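PDB 3QH6: CT296 from Chlamydia trachomatis, which is of unknown function but structurally resembles Fe(II) 2-oxoglutarate-dependent enzymes of the cupin-like fold, a resemblance that does not by itself establish activity. Local coordinates for residues Glu24-Val29 with Cys111-Cys116; Lys33-Glu38 with Pro66-Ile71; Leu96-Gln99 with Glu103-Phe106; Leu126-Glu131 with Ala145-Phe150. One frame throughout, in Å; residues are numbered along the deposited sequence.

Contact 1: residues Glu24-Val29 with Cys111-Cys116; sequences EGLAPV and CSVLLC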
loop_
_atom_site.group_PDB
_atom_site.type_symbol
_atom_site.label_atom_id
_atom_site.label_comp_id
_atom_site.label_asym_id
_atom_site.label_seq_id
_atom_site.Cartn_x
_atom_site.Cartn_y
_atom_site.Cartn_z
ATOM N N GLU A 24 9.043 6.776 -2.107
ATOM C CA GLU A 24 10.070 5.799 -2.422
ATOM C C GLU A 24 10.491 5.078 -1.149
ATOM O O GLU A 24 10.602 5.699 -0.095
ATOM C CB GLU A 24 11.305 6.494 -3.028
ATOM C CG GLU A 24 12.386 5.506 -3.450
ATOM C CD GLU A 24 13.602 6.164 -4.105
ATOM O OE1 GLU A 24 13.595 7.405 -4.306
ATOM O OE2 GLU A 24 14.559 5.416 -4.418
ATOM N N GLY A 25 10.748 3.781 -1.264
ATOM C CA GLY A 25 11.253 2.981 -0.151
ATOM C C GLY A 25 10.348 2.948 1.074
ATOM O O GLY A 25 10.812 3.008 2.210
ATOM N N LEU A 26 9.046 2.852 0.850
ATOM C CA LEU A 26 8.083 2.826 1.946
ATOM C C LEU A 26 8.229 1.544 2.769
ATOM O O LEU A 26 8.182 1.577 3.995
ATOM C CB LEU A 26 6.660 2.954 1.391
ATOM C CG LEU A 26 5.497 3.061 2.386
ATOM C CD1 LEU A 26 5.685 4.250 3.315
ATOM C CD2 LEU A 26 4.173 3.186 1.642
ATOM N N ALA A 27 8.408 0.420 2.078
ATOM C CA ALA A 27 8.490 -0.891 2.705
ATOM C C ALA A 27 9.787 -1.568 2.250
ATOM O O ALA A 27 10.197 -1.363 1.107
ATOM C CB ALA A 27 7.290 -1.723 2.307
ATOM N N PRO A 28 10.430 -2.365 3.138
ATOM C CA PRO A 28 11.690 -3.035 2.795
ATOM C C PRO A 28 11.521 -3.893 1.560
ATOM O O PRO A 28 10.587 -4.683 1.482
ATOM C CB PRO A 28 11.971 -3.921 4.013
ATOM C CG PRO A 28 11.204 -3.312 5.136
ATOM C CD PRO A 28 9.964 -2.749 4.484
ATOM N N VAL A 29 12.426 -3.741 0.608
ATOM C CA VAL A 29 12.312 -4.441 -0.664
ATOM C C VAL A 29 12.320 -5.963 -0.515
ATOM O O VAL A 29 11.666 -6.658 -1.288
ATOM C CB VAL A 29 13.428 -3.988 -1.628
ATOM C CG1 VAL A 29 13.615 -5.005 -2.766
ATOM C CG2 VAL A 29 13.121 -2.592 -2.155
ATOM N N CYS A 111 -8.701 5.339 3.491
ATOM C CA CYS A 111 -7.404 5.548 2.815
ATOM C C CYS A 111 -6.938 4.243 2.202
ATOM O O CYS A 111 -7.040 3.198 2.845
ATOM C CB CYS A 111 -6.337 6.030 3.815
ATOM S SG CYS A 111 -4.796 6.631 2.993
ATOM N N SER A 112 -6.433 4.277 0.972
ATOM C CA SER A 112 -5.797 3.078 0.418
ATOM C C SER A 112 -4.266 3.215 0.358
ATOM O O SER A 112 -3.722 4.328 0.324
ATOM C CB SER A 112 -6.366 2.773 -0.977
ATOM O OG SER A 112 -7.766 2.537 -0.925
ATOM N N VAL A 113 -3.563 2.086 0.291
ATOM C CA VAL A 113 -2.138 2.145 0.007
ATOM C C VAL A 113 -1.844 1.161 -1.090
ATOM O O VAL A 113 -2.211 -0.007 -0.994
ATOM C CB VAL A 113 -1.287 1.796 1.245
ATOM C CG1 VAL A 113 0.217 1.661 0.844
ATOM C CG2 VAL A 113 -1.474 2.849 2.308
ATOM N N LEU A 114 -1.203 1.631 -2.147
ATOM C CA LEU A 114 -0.766 0.735 -3.211
ATOM C C LEU A 114 0.699 0.490 -2.925
ATOM O O LEU A 114 1.477 1.420 -2.886
ATOM C CB LEU A 114 -0.970 1.402 -4.590
ATOM C CG LEU A 114 -0.544 0.660 -5.868
ATOM C CD1 LEU A 114 0.956 0.364 -5.892
ATOM C CD2 LEU A 114 -1.318 -0.604 -6.021
ATOM N N LEU A 115 1.076 -0.756 -2.694
ATOM C CA LEU A 115 2.479 -1.064 -2.434
ATOM C C LEU A 115 3.026 -1.907 -3.565
ATOM O O LEU A 115 2.495 -2.961 -3.857
ATOM C CB LEU A 115 2.567 -1.806 -1.111
ATOM C CG LEU A 115 3.938 -2.193 -0.578
ATOM C CD1 LEU A 115 4.842 -0.985 -0.297
ATOM C CD2 LEU A 115 3.683 -2.953 0.680
ATOM N N CYS A 116 4.067 -1.437 -4.230
ATOM C CA CYS A 116 4.629 -2.204 -5.344
ATOM C C CYS A 116 5.533 -3.339 -4.781
ATOM O O CYS A 116 6.334 -3.099 -3.862
ATOM C CB CYS A 116 5.370 -1.277 -6.296
ATOM S SG CYS A 116 6.097 -2.157 -7.685
#
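L26 and A27 touch V113 and L115 where the loop between strand 20-23 and helix 29-42 crosses one face of the antiparallel sheet. The sheet belongs to a domain placed in the cupin clan, and strand 111-116 is its middle strand, so the loop closes over the hydrophobic interior. The contact is made entirely of apolar side chains, with no hydrogen bond between the segments.

L26 comes first along the loop. Its CD2 methyl points at CG1 of V113 across 4.3 Å, a light contact. The branched leucine suits this place because it also reaches F127 on the neighbouring strand 125-128, while V113 itself packs on F127 and F150.

A27 follows and makes the closer approach. The CA atoms of A27 and L115 are 7.9 Å apart, and the short methyl of A27 suffices to meet the longer leucine coming from the strand. The backbone of A27 is hydrogen-bonded to G123, which probably helps hold it over the sheet. P28 then takes the N-cap position, and from V29 the chain runs on as a helix.

On the strand, V113 is directed at the loop, whereas L114 points away from it and packs on I104, A145 and I147. L115 approaches the loop only with its end: CG lies anti to the backbone N (chi1 -177°), CD1 and CD2 both face the loop, and CD2 also packs on I71 of helix 66-75. The A27 CB methyl sits against this fork, 3.6 Å from L115 CD1 and 4.1 Å from L115 CD2.

Contact 2: residues Lys33-Glu38 with Pro66-Ile71; sequences KQLEAE and PGVQMI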
loop_
_atom_site.group_PDB
_atom_site.type_symbol
_atom_site.label_atom_id
_atom_site.label_comp_id
_atom_site.label_asym_id
_atom_site.label_seq_id
_atom_site.Cartn_x
_atom_site.Cartn_y
_atom_site.Cartn_z
ATOM N N LYS A 33 9.428 -8.696 -1.961
ATOM C CA LYS A 33 9.708 -9.852 -2.829
ATOM C C LYS A 33 9.328 -11.195 -2.192
ATOM O O LYS A 33 8.860 -12.105 -2.882
ATOM C CB LYS A 33 11.198 -9.907 -3.189
ATOM C CG LYS A 33 11.757 -8.626 -3.780
ATOM C CD LYS A 33 11.127 -8.284 -5.123
ATOM C CE LYS A 33 11.936 -7.214 -5.839
ATOM N NZ LYS A 33 13.275 -7.713 -6.226
ATOM N N GLN A 34 9.549 -11.333 -0.886
ATOM C CA GLN A 34 9.172 -12.554 -0.190
ATOM C C GLN A 34 7.658 -12.750 -0.265
ATOM O O GLN A 34 7.191 -13.815 -0.634
ATOM C CB GLN A 34 9.660 -12.544 1.269
ATOM N N LEU A 35 6.893 -11.712 0.064
ATOM C CA LEU A 35 5.431 -11.742 -0.086
ATOM C C LEU A 35 5.006 -12.120 -1.520
ATOM O O LEU A 35 4.186 -13.006 -1.718
ATOM C CB LEU A 35 4.836 -10.363 0.278
ATOM C CG LEU A 35 3.308 -10.248 0.278
ATOM C CD1 LEU A 35 2.703 -11.253 1.246
ATOM C CD2 LEU A 35 2.825 -8.861 0.628
ATOM N N GLU A 36 5.574 -11.452 -2.520
ATOM C CA GLU A 36 5.249 -11.765 -3.896
ATOM C C GLU A 36 5.521 -13.245 -4.256
ATOM O O GLU A 36 4.746 -13.864 -5.006
ATOM C CB GLU A 36 5.990 -10.847 -4.870
ATOM C CG GLU A 36 5.326 -10.943 -6.256
ATOM C CD GLU A 36 6.164 -10.394 -7.388
ATOM O OE1 GLU A 36 5.582 -9.649 -8.221
ATOM O OE2 GLU A 36 7.385 -10.721 -7.447
ATOM N N ALA A 37 6.611 -13.804 -3.745
ATOM C CA ALA A 37 6.957 -15.190 -4.062
ATOM C C ALA A 37 5.934 -16.139 -3.440
ATOM O O ALA A 37 5.524 -17.107 -4.069
ATOM C CB ALA A 37 8.383 -15.514 -3.604
ATOM N N GLU A 38 5.485 -15.839 -2.224
ATOM C CA GLU A 38 4.438 -16.630 -1.579
ATOM C C GLU A 38 3.103 -16.509 -2.299
ATOM O O GLU A 38 2.361 -17.489 -2.385
ATOM C CB GLU A 38 4.277 -16.243 -0.100
ATOM C CG GLU A 38 5.577 -16.390 0.705
ATOM C CD GLU A 38 5.362 -16.743 2.175
ATOM O OE1 GLU A 38 4.353 -17.400 2.514
ATOM O OE2 GLU A 38 6.224 -16.365 2.999
ATOM N N PRO A 66 0.551 -14.484 6.259
ATOM C CA PRO A 66 0.772 -13.554 7.361
ATOM C C PRO A 66 1.606 -12.349 6.923
ATOM O O PRO A 66 1.580 -11.315 7.597
ATOM C CB PRO A 66 1.515 -14.415 8.392
ATOM C CG PRO A 66 2.268 -15.387 7.561
ATOM C CD PRO A 66 1.314 -15.729 6.440
ATOM N N GLY A 67 2.294 -12.464 5.789
ATOM C CA GLY A 67 3.180 -11.408 5.318
ATOM C C GLY A 67 2.476 -10.085 5.056
ATOM O O GLY A 67 3.111 -9.036 5.150
ATOM N N VAL A 68 1.179 -10.114 4.755
ATOM C CA VAL A 68 0.482 -8.866 4.471
ATOM C C VAL A 68 0.344 -8.068 5.738
ATOM O O VAL A 68 0.769 -6.941 5.790
ATOM C CB VAL A 68 -0.924 -9.070 3.877
ATOM C CG1 VAL A 68 -1.555 -7.680 3.594
ATOM C CG2 VAL A 68 -0.831 -9.917 2.632
ATOM N N GLN A 69 -0.239 -8.645 6.786
ATOM C CA GLN A 69 -0.419 -7.843 7.985
ATOM C C GLN A 69 0.932 -7.557 8.587
ATOM O O GLN A 69 1.077 -6.602 9.294
ATOM C CB GLN A 69 -1.327 -8.525 9.028
ATOM C CG GLN A 69 -2.839 -8.444 8.717
ATOM C CD GLN A 69 -3.489 -7.100 9.112
ATOM O OE1 GLN A 69 -2.857 -6.033 9.088
ATOM N NE2 GLN A 69 -4.775 -7.156 9.443
ATOM N N MET A 70 1.909 -8.430 8.378
ATOM C CA MET A 70 3.243 -8.183 8.963
ATOM C C MET A 70 3.861 -6.930 8.362
ATOM O O MET A 70 4.440 -6.119 9.072
ATOM C CB MET A 70 4.159 -9.374 8.775
ATOM C CG MET A 70 3.881 -10.473 9.795
ATOM S SD MET A 70 4.783 -11.948 9.353
ATOM C CE MET A 70 6.472 -11.378 9.687
ATOM N N ILE A 71 3.706 -6.761 7.055
ATOM C CA ILE A 71 4.187 -5.534 6.411
ATOM C C ILE A 71 3.387 -4.335 6.909
ATOM O O ILE A 71 3.944 -3.289 7.209
ATOM C CB ILE A 71 4.120 -5.637 4.894
ATOM C CG1 ILE A 71 5.229 -6.573 4.402
ATOM C CG2 ILE A 71 4.274 -4.231 4.263
ATOM C CD1 ILE A 71 5.415 -6.589 2.901
#
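L35 carries almost all of this contact, projecting from helix 29-42 between G67, V68 and I71 of helix 66-75. Its two methyls divide the work. CD1 comes down on the peptide joining G67 to V68, 4.0 Å from G67 C, and it lies equally close to the CG2 methyl of V68. CD2 turns the other way along the helix and meets I71 CD1 at 4.1 Å, the two side chains passing at a slant. The leucine CG stands anti to its own backbone N (chi1 -176°), and this directs the fork outward into the gap between the helices.

Residue types match these places well. G67 has no side chain, so a methyl can settle on bare backbone, and the CA atoms of L35 and G67 are 5.9 Å apart. The longer I71 extends its CD1 across the interface, while the compact V68 offers one branch to L35.

In the next shell, V68 also packs on I146 and L148 of strand 145-151 and on L92 of strand 91-98, which seats the second helix on the sheet. Next to L35 but directed away from helix 66-75, E36 shares hydrogen bonds at OE1 with the hydroxyl groups of T144 and S118, tying the first helix to the loops at the sheet's end; two partners on one buried carboxylate oxygen probably restrict its rotation.

Measured over these short segments, the helix axes approach to 9.9 Å and run nearly antiparallel, at 157°. The arrangement is a helix pair backing a beta sheet, consistent with the helices that support the core sheet in Fe(II) 2-oxoglutarate-dependent enzymes.

Contact 3: residues Leu96-Gln99 with Glu103-Phe106; sequences LWVQ and EILF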
loop_
_atom_site.group_PDB
_atom_site.type_symbol
_atom_site.label_atom_id
_atom_site.label_comp_id
_atom_site.label_asym_id
_atom_site.label_seq_id
_atom_site.Cartn_x
_atom_site.Cartn_y
_atom_site.Cartn_z
ATOM N N LEU A 96 -6.108 -6.486 -2.407
ATOM C CA LEU A 96 -6.192 -7.137 -3.713
ATOM C C LEU A 96 -4.795 -7.185 -4.284
ATOM O O LEU A 96 -4.108 -6.169 -4.345
ATOM C CB LEU A 96 -7.112 -6.349 -4.665
ATOM C CG LEU A 96 -7.317 -6.896 -6.088
ATOM C CD1 LEU A 96 -8.115 -8.188 -6.114
ATOM C CD2 LEU A 96 -8.004 -5.869 -6.986
ATOM N N TRP A 97 -4.368 -8.355 -4.722
ATOM C CA TRP A 97 -3.067 -8.470 -5.361
ATOM C C TRP A 97 -3.272 -8.257 -6.852
ATOM O O TRP A 97 -4.012 -8.996 -7.475
ATOM C CB TRP A 97 -2.537 -9.871 -5.098
ATOM C CG TRP A 97 -1.213 -10.133 -5.740
ATOM C CD1 TRP A 97 -0.177 -9.274 -5.856
ATOM C CD2 TRP A 97 -0.797 -11.368 -6.334
ATOM N NE1 TRP A 97 0.888 -9.906 -6.497
ATOM C CE2 TRP A 97 0.518 -11.189 -6.800
ATOM C CE3 TRP A 97 -1.419 -12.608 -6.521
ATOM C CZ2 TRP A 97 1.222 -12.199 -7.445
ATOM C CZ3 TRP A 97 -0.724 -13.606 -7.163
ATOM C CH2 TRP A 97 0.591 -13.395 -7.619
ATOM N N VAL A 98 -2.645 -7.240 -7.432
ATOM C CA VAL A 98 -2.974 -6.864 -8.817
ATOM C C VAL A 98 -1.736 -6.954 -9.717
ATOM O O VAL A 98 -0.611 -6.678 -9.280
ATOM C CB VAL A 98 -3.566 -5.440 -8.912
ATOM C CG1 VAL A 98 -4.914 -5.349 -8.180
ATOM C CG2 VAL A 98 -2.607 -4.426 -8.364
ATOM N N GLN A 99 -1.958 -7.361 -10.964
ATOM C CA GLN A 99 -0.922 -7.353 -11.996
ATOM C C GLN A 99 -0.921 -6.011 -12.780
ATOM O O GLN A 99 0.116 -5.565 -13.265
ATOM C CB GLN A 99 -1.142 -8.540 -12.950
ATOM C CG GLN A 99 -0.578 -8.354 -14.347
ATOM C CD GLN A 99 0.885 -7.957 -14.342
ATOM O OE1 GLN A 99 1.700 -8.548 -13.629
ATOM N NE2 GLN A 99 1.227 -6.940 -15.132
ATOM N N GLU A 103 -6.904 -2.772 -12.511
ATOM C CA GLU A 103 -7.613 -3.724 -11.654
ATOM C C GLU A 103 -7.991 -3.062 -10.330
ATOM O O GLU A 103 -8.807 -3.573 -9.551
ATOM C CB GLU A 103 -6.736 -4.972 -11.450
ATOM C CG GLU A 103 -6.678 -5.856 -12.709
ATOM C CD GLU A 103 -5.659 -6.978 -12.625
ATOM O OE1 GLU A 103 -4.721 -6.891 -11.801
ATOM O OE2 GLU A 103 -5.800 -7.953 -13.394
ATOM N N ILE A 104 -7.422 -1.893 -10.095
ATOM C CA ILE A 104 -7.659 -1.152 -8.866
ATOM C C ILE A 104 -8.903 -0.318 -9.046
ATOM O O ILE A 104 -8.854 0.757 -9.659
ATOM C CB ILE A 104 -6.485 -0.191 -8.583
ATOM C CG1 ILE A 104 -5.163 -0.957 -8.587
ATOM C CG2 ILE A 104 -6.705 0.562 -7.267
ATOM C CD1 ILE A 104 -3.950 -0.053 -8.426
ATOM N N LEU A 105 -10.030 -0.788 -8.531
ATOM C CA LEU A 105 -11.291 -0.066 -8.778
ATOM C C LEU A 105 -11.641 0.816 -7.585
ATOM O O LEU A 105 -10.957 0.776 -6.579
ATOM C CB LEU A 105 -12.418 -1.068 -9.031
ATOM C CG LEU A 105 -12.017 -2.118 -10.052
ATOM C CD1 LEU A 105 -13.050 -3.240 -10.147
ATOM C CD2 LEU A 105 -11.835 -1.418 -11.367
ATOM N N PHE A 106 -12.710 1.604 -7.687
ATOM C CA PHE A 106 -13.111 2.460 -6.573
ATOM C C PHE A 106 -13.430 1.669 -5.289
ATOM O O PHE A 106 -14.110 0.640 -5.322
ATOM C CB PHE A 106 -14.348 3.321 -6.975
ATOM C CG PHE A 106 -14.844 4.219 -5.858
ATOM C CD1 PHE A 106 -14.158 5.370 -5.533
ATOM C CD2 PHE A 106 -15.994 3.921 -5.144
ATOM C CE1 PHE A 106 -14.593 6.194 -4.508
ATOM C CE2 PHE A 106 -16.431 4.752 -4.126
ATOM C CZ PHE A 106 -15.712 5.903 -3.815
#
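E103 folds back onto V98 and Q99, closing the short connection that leaves strand 91-98, an outermost strand of the antiparallel sheet in this cupin-like domain. Only three residues separate the two segments, so the contact is local, and it probably helps set the path of the chain as it turns off the sheet.

The polar part rests on one carboxylate oxygen. E103 OE1 accepts a hydrogen bond from the backbone N of Q99 at 2.9 Å, bent to 138° at the hydrogen, with the donor lying nearly in line with the C-O bond. The same oxygen also takes the N-H of K100, so two successive peptide N-H groups share a single acceptor. Glutamate suits the task because its chain has the length to return to the strand end: beyond CG it is extended (chi2 171°). R58 NH1 makes a long, weak ion pair with OE1 and a hydrogen bond to W97 O.

The apolar part lies beside this bond. The E103 and V98 side chains lie alongside each other, pointing opposite ways, which brings V98 CG1 to 3.8 Å from E103 CB. Here the methylene part of the glutamate acts as a hydrophobic surface. The other valine methyl, CG2, reaches I104 CG1 more lightly at 4.3 Å, and I104 in turn packs on I147 and R149 of strand 145-151, the neighbour of 91-98 in the sheet.

Two van der Waals contacts with oxygen complete the set: V98 CB lies 3.4 Å from E103 OE1, and L96 CD2 lies 3.5 Å from the carbonyl O of E103.

Contact 4: residues Leu126-Glu131 with Ala145-Phe150; sequences LFFSGE and AIILRF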
loop_
_atom_site.group_PDB
_atom_site.type_symbol
_atom_site.label_atom_id
_atom_site.label_comp_id
_atom_site.label_asym_id
_atom_site.label_seq_id
_atom_site.Cartn_x
_atom_site.Cartn_y
_atom_site.Cartn_z
ATOM N N LEU A 126 1.969 4.193 -2.511
ATOM C CA LEU A 126 1.158 5.381 -2.753
ATOM C C LEU A 126 -0.004 5.381 -1.772
ATOM O O LEU A 126 -0.774 4.414 -1.760
ATOM C CB LEU A 126 0.632 5.364 -4.219
ATOM C CG LEU A 126 -0.345 6.473 -4.673
ATOM C CD1 LEU A 126 0.349 7.843 -4.697
ATOM C CD2 LEU A 126 -0.938 6.176 -6.046
ATOM N N PHE A 127 -0.116 6.404 -0.917
ATOM C CA PHE A 127 -1.313 6.556 -0.094
ATOM C C PHE A 127 -2.288 7.398 -0.914
ATOM O O PHE A 127 -1.882 8.402 -1.483
ATOM C CB PHE A 127 -1.064 7.335 1.179
ATOM C CG PHE A 127 -0.181 6.615 2.189
ATOM C CD1 PHE A 127 1.205 6.637 2.045
ATOM C CD2 PHE A 127 -0.750 5.976 3.294
ATOM C CE1 PHE A 127 2.040 6.025 2.996
ATOM C CE2 PHE A 127 0.077 5.341 4.257
ATOM C CZ PHE A 127 1.458 5.355 4.102
ATOM N N PHE A 128 -3.569 7.052 -0.930
ATOM C CA PHE A 128 -4.523 7.873 -1.660
ATOM C C PHE A 128 -5.926 7.591 -1.161
ATOM O O PHE A 128 -6.163 6.580 -0.513
ATOM C CB PHE A 128 -4.464 7.568 -3.177
ATOM C CG PHE A 128 -4.903 6.143 -3.556
ATOM C CD1 PHE A 128 -6.192 5.898 -4.028
ATOM C CD2 PHE A 128 -4.013 5.072 -3.462
ATOM C CE1 PHE A 128 -6.589 4.612 -4.378
ATOM C CE2 PHE A 128 -4.397 3.778 -3.799
ATOM C CZ PHE A 128 -5.691 3.544 -4.260
ATOM N N SER A 129 -6.885 8.455 -1.488
ATOM C CA SER A 129 -8.254 8.083 -1.200
ATOM C C SER A 129 -9.087 8.194 -2.453
ATOM O O SER A 129 -8.718 8.871 -3.382
ATOM C CB SER A 129 -8.834 8.888 -0.025
ATOM O OG SER A 129 -9.347 10.122 -0.423
ATOM N N GLY A 130 -10.206 7.500 -2.479
ATOM C CA GLY A 130 -11.039 7.487 -3.682
ATOM C C GLY A 130 -10.447 6.661 -4.816
ATOM O O GLY A 130 -9.763 5.677 -4.589
ATOM N N GLU A 131 -10.719 7.054 -6.051
ATOM C CA GLU A 131 -10.219 6.318 -7.235
ATOM C C GLU A 131 -8.688 6.387 -7.337
ATOM O O GLU A 131 -8.080 7.386 -6.957
ATOM C CB GLU A 131 -10.849 6.909 -8.508
ATOM C CG GLU A 131 -12.402 6.926 -8.426
ATOM C CD GLU A 131 -13.068 6.335 -9.647
ATOM O OE1 GLU A 131 -12.406 6.265 -10.706
ATOM O OE2 GLU A 131 -14.258 5.947 -9.547
ATOM N N ALA A 145 1.602 -5.589 -7.631
ATOM C CA ALA A 145 1.429 -4.692 -6.518
ATOM C C ALA A 145 0.285 -5.212 -5.679
ATOM O O ALA A 145 -0.471 -6.093 -6.108
ATOM C CB ALA A 145 1.139 -3.275 -7.023
ATOM N N ILE A 146 0.161 -4.685 -4.472
ATOM C CA ILE A 146 -0.974 -5.053 -3.633
ATOM C C ILE A 146 -1.649 -3.772 -3.157
ATOM O O ILE A 146 -0.982 -2.819 -2.755
ATOM C CB ILE A 146 -0.565 -5.992 -2.450
ATOM C CG1 ILE A 146 -1.805 -6.479 -1.679
ATOM C CG2 ILE A 146 0.463 -5.336 -1.470
ATOM C CD1 ILE A 146 -1.445 -7.559 -0.671
ATOM N N ILE A 147 -2.972 -3.703 -3.319
ATOM C CA ILE A 147 -3.707 -2.557 -2.841
ATOM C C ILE A 147 -4.292 -2.929 -1.493
ATOM O O ILE A 147 -4.861 -4.002 -1.326
ATOM C CB ILE A 147 -4.819 -2.102 -3.833
ATOM C CG1 ILE A 147 -5.534 -0.881 -3.264
ATOM C CG2 ILE A 147 -5.805 -3.229 -4.153
ATOM C CD1 ILE A 147 -4.802 0.434 -3.586
ATOM N N LEU A 148 -4.111 -2.037 -0.532
ATOM C CA LEU A 148 -4.491 -2.281 0.853
ATOM C C LEU A 148 -5.535 -1.249 1.194
ATOM O O LEU A 148 -5.295 -0.071 0.991
ATOM C CB LEU A 148 -3.268 -2.055 1.757
ATOM C CG LEU A 148 -2.076 -2.975 1.440
ATOM C CD1 LEU A 148 -0.827 -2.480 2.167
ATOM C CD2 LEU A 148 -2.417 -4.404 1.824
ATOM N N ARG A 149 -6.682 -1.675 1.710
ATOM C CA ARG A 149 -7.744 -0.749 2.024
ATOM C C ARG A 149 -7.839 -0.565 3.522
ATOM O O ARG A 149 -8.060 -1.531 4.246
ATOM C CB ARG A 149 -9.090 -1.290 1.494
ATOM C CG ARG A 149 -9.081 -1.766 0.047
ATOM C CD ARG A 149 -8.759 -0.613 -0.921
ATOM N NE ARG A 149 -9.034 -1.040 -2.294
ATOM C CZ ARG A 149 -9.062 -0.240 -3.343
ATOM N NH1 ARG A 149 -8.837 1.054 -3.184
ATOM N NH2 ARG A 149 -9.346 -0.737 -4.554
ATOM N N PHE A 150 -7.819 0.683 3.994
ATOM C CA PHE A 150 -7.836 0.908 5.449
ATOM C C PHE A 150 -9.088 1.645 5.866
ATOM O O PHE A 150 -9.445 2.627 5.241
ATOM C CB PHE A 150 -6.604 1.723 5.903
ATOM C CG PHE A 150 -5.307 0.992 5.742
ATOM C CD1 PHE A 150 -4.822 0.171 6.754
ATOM C CD2 PHE A 150 -4.589 1.074 4.561
ATOM C CE1 PHE A 150 -3.603 -0.545 6.585
ATOM C CE2 PHE A 150 -3.390 0.372 4.412
ATOM C CZ PHE A 150 -2.913 -0.431 5.413
HETATM O O HOH W 1 -9.634 3.035 -5.297
#
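F128 meets I147 and R149 across the antiparallel sheet of this cupin-like domain. Strands 125-128 and 145-151 are not neighbours; strand 111-116 runs between them, and its small S112 touches both F128 and I147, so the larger side chains can join over it.

The tight part is hydrophobic. CD1 of I147 comes up at the edge of the F128 ring, close to the ring plane, and touches CZ and CE2, the isoleucine chain standing roughly perpendicular to the phenylalanine. The separation of I147 CD1 from F128 CZ, 3.3 Å, is short, but I147 has two conformers and the exact value is doubtful. F128 reaches this position with CG between its backbone N and carbonyl carbon (chi1 65°), and Y132 packs edge-to-face with the same ring.

The looser part is polar and partly bridged by water. R149 NH1 approaches F128 CZ only to 4.2 Å and obliquely, with the guanidinium and ring planes 65° apart. The arginine is buried, yet its two terminal nitrogens have partners: NH1 bonds to S112 OG and NH2 to the carbonyl O of L105. One face of the guanidinium carries I147 CG1, 3.5 Å above its centre, although this too depends on the conformer of I147.

Beyond the ring edge the chain turns through G130, whose positive phi of 73° is easy for a residue without a side chain. A water lying in the plane of the F128 ring joins the two segments: it donates to G130 O at 2.7 Å and accepts from R149 NH1 at 3.0 Å.

In the fold
The four contacts are built on or against one antiparallel sheet. Contacts 1 and 2 meet on the helix-covered face, where L115 CD2 lies 3.8 Å from I71 CG2. Contact 2 also reaches contact 4 on strand 145-151 through V68 CG1, 3.8 Å from L148 CD2, although their centres are about 17 Å apart. On the other face, contact 3 joins contact 1 through I104 CD1, 3.6 Å from L114 CD2. Contacts 3 and 4, with centres about 9 Å apart, are linked by strand pairing, as between V98 N and A145 O (2.8 Å). None of the four contacts includes a metal.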